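Local coordinates for protein aspartate semialdehyde dehydrogenase (Francisella tularensis subsp. tularensis, PDB 4WOJ) that probably catalyses the NADPH-dependent reductive dephosphorylation of L-aspartyl-4-phosphate to L-aspartate-semialdehyde, an early step on the route to lysine, methionine and threonine, at residues B[108-113]-B[250-254]; B[139-143]-B[243-247]. All blocks are in the same frame, centred on the assembly; numbering follows the deposited sequence.

Interaction 1 of 2, residues B[108-113]-B[250-254]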
# COMPACT_ATOMS: atom_id res chain seq x y z
N ARG B 108 -17.27 -5.76 20.71
CA ARG B 108 -17.64 -4.62 19.85
C ARG B 108 -19.07 -4.55 19.38
O ARG B 108 -19.63 -3.44 19.32
CB ARG B 108 -16.77 -4.53 18.60
CG ARG B 108 -15.47 -3.83 18.89
CD ARG B 108 -14.68 -3.54 17.64
NE ARG B 108 -13.32 -3.34 18.08
CZ ARG B 108 -12.24 -3.73 17.43
NH1 ARG B 108 -12.31 -4.34 16.25
NH2 ARG B 108 -11.07 -3.48 17.99
N LEU B 109 -19.65 -5.70 19.07
CA LEU B 109 -20.96 -5.75 18.41
C LEU B 109 -22.13 -6.26 19.26
O LEU B 109 -23.22 -6.44 18.73
CB LEU B 109 -20.85 -6.52 17.06
CG LEU B 109 -19.63 -6.10 16.22
CD1 LEU B 109 -19.45 -6.97 14.99
CD2 LEU B 109 -19.67 -4.62 15.82
N ASP B 110 -21.93 -6.46 20.56
CA ASP B 110 -23.07 -6.77 21.46
C ASP B 110 -23.98 -5.57 21.52
O ASP B 110 -23.51 -4.44 21.46
CB ASP B 110 -22.58 -7.11 22.88
CG ASP B 110 -23.73 -7.48 23.86
OD1 ASP B 110 -24.91 -7.14 23.60
OD2 ASP B 110 -23.45 -8.10 24.92
N LYS B 111 -25.27 -5.80 21.67
CA LYS B 111 -26.23 -4.69 21.80
C LYS B 111 -25.92 -3.84 23.05
O LYS B 111 -26.11 -2.63 23.06
CB LYS B 111 -27.68 -5.21 21.83
N ASP B 112 -25.43 -4.49 24.10
CA ASP B 112 -25.06 -3.80 25.34
C ASP B 112 -23.82 -2.91 25.20
O ASP B 112 -23.70 -1.93 25.92
CB ASP B 112 -24.87 -4.81 26.47
CG ASP B 112 -26.19 -5.50 26.86
OD1 ASP B 112 -27.28 -4.88 26.65
OD2 ASP B 112 -26.13 -6.65 27.35
N SER B 113 -22.93 -3.25 24.28
CA SER B 113 -21.70 -2.48 24.05
C SER B 113 -21.97 -1.19 23.27
O SER B 113 -22.89 -1.11 22.45
CB SER B 113 -20.64 -3.31 23.30
OG SER B 113 -20.09 -4.37 24.09
N GLU B 250 -18.85 -1.67 12.11
CA GLU B 250 -18.37 -0.75 13.16
C GLU B 250 -18.65 0.73 12.83
O GLU B 250 -19.16 1.47 13.67
CB GLU B 250 -16.87 -0.96 13.44
CG GLU B 250 -16.58 -2.35 14.01
CD GLU B 250 -15.12 -2.59 14.38
OE1 GLU B 250 -14.32 -1.62 14.45
OE2 GLU B 250 -14.75 -3.77 14.58
N LEU B 251 -18.34 1.13 11.60
CA LEU B 251 -18.67 2.49 11.14
C LEU B 251 -20.16 2.77 11.32
O LEU B 251 -20.55 3.81 11.84
CB LEU B 251 -18.28 2.71 9.66
CG LEU B 251 -18.69 4.08 9.09
CD1 LEU B 251 -17.85 5.17 9.74
CD2 LEU B 251 -18.58 4.15 7.59
N ASN B 252 -20.99 1.84 10.89
CA ASN B 252 -22.46 2.02 11.04
C ASN B 252 -22.91 1.97 12.50
O ASN B 252 -23.79 2.72 12.92
CB ASN B 252 -23.20 1.08 10.11
CG ASN B 252 -23.05 1.53 8.65
OD1 ASN B 252 -23.67 2.50 8.23
ND2 ASN B 252 -22.15 0.88 7.91
N LYS B 253 -22.25 1.15 13.31
CA LYS B 253 -22.54 1.17 14.75
C LYS B 253 -22.13 2.53 15.36
O LYS B 253 -22.85 3.08 16.17
CB LYS B 253 -21.90 -0.00 15.48
CG LYS B 253 -22.19 0.03 16.96
CD LYS B 253 -22.08 -1.33 17.64
CE LYS B 253 -22.76 -1.27 19.01
NZ LYS B 253 -22.59 -2.53 19.79
N ILE B 254 -20.98 3.06 14.97
CA ILE B 254 -20.49 4.31 15.56
C ILE B 254 -21.40 5.45 15.18
O ILE B 254 -21.70 6.32 16.00
CB ILE B 254 -19.07 4.66 15.10
CG1 ILE B 254 -18.06 3.68 15.69
CG2 ILE B 254 -18.70 6.07 15.55
CD1 ILE B 254 -16.65 3.86 15.15

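Interaction 2 of 2, residues B[139-143]-B[243-247]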
# COMPACT_ATOMS: atom_id res chain seq x y z
N SER B 139 -12.98 0.93 18.68
CA SER B 139 -13.21 0.28 17.38
C SER B 139 -11.88 -0.11 16.78
O SER B 139 -10.82 0.20 17.34
CB SER B 139 -13.98 1.18 16.40
OG SER B 139 -13.25 2.37 16.11
N ASN B 140 -11.96 -0.86 15.69
CA ASN B 140 -10.79 -1.25 14.92
C ASN B 140 -10.12 0.01 14.39
O ASN B 140 -10.77 1.01 14.07
CB ASN B 140 -11.19 -2.19 13.80
CG ASN B 140 -10.07 -2.46 12.80
OD1 ASN B 140 -10.03 -1.87 11.72
ND2 ASN B 140 -9.20 -3.37 13.14
N CYS B 141 -8.80 -0.04 14.34
CA CYS B 141 -7.98 1.11 14.01
C CYS B 141 -8.30 1.71 12.62
O CYS B 141 -8.29 2.93 12.45
CB CYS B 141 -6.48 0.74 14.14
SG CYS B 141 -6.05 -0.95 13.64
N THR B 142 -8.57 0.86 11.65
CA THR B 142 -8.90 1.32 10.31
C THR B 142 -10.17 2.17 10.31
O THR B 142 -10.25 3.22 9.66
CB THR B 142 -9.04 0.12 9.35
OG1 THR B 142 -7.73 -0.43 9.12
CG2 THR B 142 -9.63 0.54 7.98
N VAL B 143 -11.16 1.76 11.10
CA VAL B 143 -12.41 2.49 11.19
C VAL B 143 -12.19 3.83 11.92
O VAL B 143 -12.75 4.86 11.56
CB VAL B 143 -13.46 1.68 11.95
CG1 VAL B 143 -14.85 2.16 11.59
CG2 VAL B 143 -13.35 0.21 11.60
N GLU B 243 -10.66 -8.48 9.34
CA GLU B 243 -10.19 -7.09 9.33
C GLU B 243 -11.03 -6.17 8.47
O GLU B 243 -11.31 -5.04 8.87
CB GLU B 243 -8.74 -7.02 8.84
CG GLU B 243 -8.05 -5.67 9.08
CD GLU B 243 -7.87 -5.36 10.56
OE1 GLU B 243 -8.13 -6.24 11.40
OE2 GLU B 243 -7.42 -4.23 10.88
N GLU B 244 -11.42 -6.69 7.31
CA GLU B 244 -12.19 -5.97 6.27
C GLU B 244 -13.70 -5.88 6.56
O GLU B 244 -14.32 -4.85 6.36
CB GLU B 244 -11.96 -6.65 4.91
CG GLU B 244 -10.51 -6.60 4.45
CD GLU B 244 -10.14 -7.65 3.40
OE1 GLU B 244 -10.94 -8.56 3.09
OE2 GLU B 244 -9.02 -7.56 2.88
N TYR B 245 -14.29 -6.98 7.03
CA TYR B 245 -15.69 -6.98 7.44
C TYR B 245 -15.93 -6.00 8.64
O TYR B 245 -17.01 -5.44 8.77
CB TYR B 245 -16.15 -8.43 7.78
CG TYR B 245 -17.23 -8.52 8.83
CD1 TYR B 245 -18.57 -8.60 8.48
CD2 TYR B 245 -16.90 -8.49 10.19
CE1 TYR B 245 -19.55 -8.66 9.47
CE2 TYR B 245 -17.86 -8.54 11.19
CZ TYR B 245 -19.18 -8.63 10.83
OH TYR B 245 -20.11 -8.68 11.84
N LYS B 246 -14.95 -5.86 9.54
CA LYS B 246 -15.06 -4.94 10.68
C LYS B 246 -15.41 -3.54 10.24
O LYS B 246 -16.12 -2.82 10.94
CB LYS B 246 -13.75 -4.81 11.45
CG LYS B 246 -13.36 -6.00 12.29
CD LYS B 246 -12.14 -5.72 13.16
CE LYS B 246 -11.62 -6.98 13.86
NZ LYS B 246 -10.55 -7.67 13.07
N ALA B 247 -14.82 -3.12 9.13
CA ALA B 247 -15.02 -1.76 8.70
C ALA B 247 -16.50 -1.35 8.64
O ALA B 247 -16.90 -0.46 9.36
CB ALA B 247 -14.32 -1.50 7.37

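Interaction 1 of 2, residues B[108-113]-B[250-254]
Lys253 reaches from helix 242-255 into the loop 108-113 and brings its ammonium among backbone carbonyls, while one turn earlier Glu250 meets the guanidinium of Arg108. The lysine owes its reach to a chain stretched from CG to NZ, with CG anti to the backbone N (chi1 179°). At its end NZ donates to Arg108 O at 3.1 Å and to Ser113 O at 3.0 Å. The first carbonyl receives it with a modest tilt from its plane; the second is met from well above its plane. Asp110 O also lies 2.7 Å from Lys253 NZ, so three carbonyl oxygens of one loop gather round a single ammonium.

The arginine adopts another kind of grip. Extended from CG to NE, it crosses the glutamate obliquely, its CD lying 3.1 Å from Glu250 OE2. The salt bridge uses one nitrogen: Arg108 NH1 donates to Glu250 OE2 at 3.0 Å on the syn side, and the bond is bent (N-H...acceptor angle 146°). Guanidinium and carboxylate planes are 69° apart, far from the coplanar, two-pronged pairing. Other partners complete both groups: Arg108 NE donates to Gly138 O, and Glu250 OE1 accepts from Asn140 N. Between the two polar grips, Leu109 CD2 rests 4.2 Å from Glu250 CG.

Within the loop, Asp110 OD1 accepts from Asp112 N at 2.7 Å, forming an Asx turn in the chain between Arg108 O and Ser113 O, the two carbonyls that accept from Lys253. The chemistry therefore implies two complementary attachments, joining a loop of the NAD-binding part of the chain to a helix of the dimerisation part: a buried salt bridge with additional partners, and a lysine hydrogen-bonded to backbone carbonyls, its positive charge probably stabilised by the negative ends of their dipoles.

Interaction 2 of 2, residues B[139-143]-B[243-247]
Asn140 lays its CB against the aliphatic stem of Lys246, 3.7 Å from CD, the two side chains crossing at about a right angle. With CG anti to the backbone N (chi1 170°), its amide is placed beside Glu243, where ND2 donates to Glu243 OE2 at 3.0 Å along a nearly straight path (N-H...acceptor angle 163°). The oxygen lies close to the amide plane, yet the donor comes from above the carboxylate plane. At the other end of the amide, OD1 accepts from Thr142 N at 3.1 Å, an N-cap bond at the start of helix 141-149; one side chain thus caps its own helix and ties it to another. Glu243 bends at chi2 to meet it, and Lys246 NZ forms a salt bridge with Glu243 OE1, its hydrogen bond weak at 3.3 Å. Farther along, Val143 CG2 packs 3.9 Å from Ala247 CA, a close approach of the backbones consistent with the small side chain of Ala247.

Helix 141-149, which starts at the predicted nucleophile Cys141, is flanked here by helix 242-255 and strand 275-284: Cys141 touches His276 and Thr142 touches Gln278. Ala247 meets Val263 on strand 263-266, while Glu244 forms salt bridges with Arg333 and Lys335 of the second subunit.

In the fold
Interactions 1 and 2 lie along the same helix, 242-255, with centres about 12 Å apart, and along the chain interaction 2 is nested within the loop closed by interaction 1. They meet directly where Glu250 OE1 and Asn140 N are 2.8 Å apart, and where Arg108 NH1 packs 3.4 Å from Lys246 CD. The example shows two contacts on one helix lying beside the predicted catalytic residues. Segment 139-143 of interaction 2 includes Cys141, the predicted acyl-thioester residue, which takes no real part in the contact with 243-247. In interaction 1 the Arg108 side chain lies about 7 Å from that of Cys141 and about 11 Å from that of His276, the predicted proton acceptor.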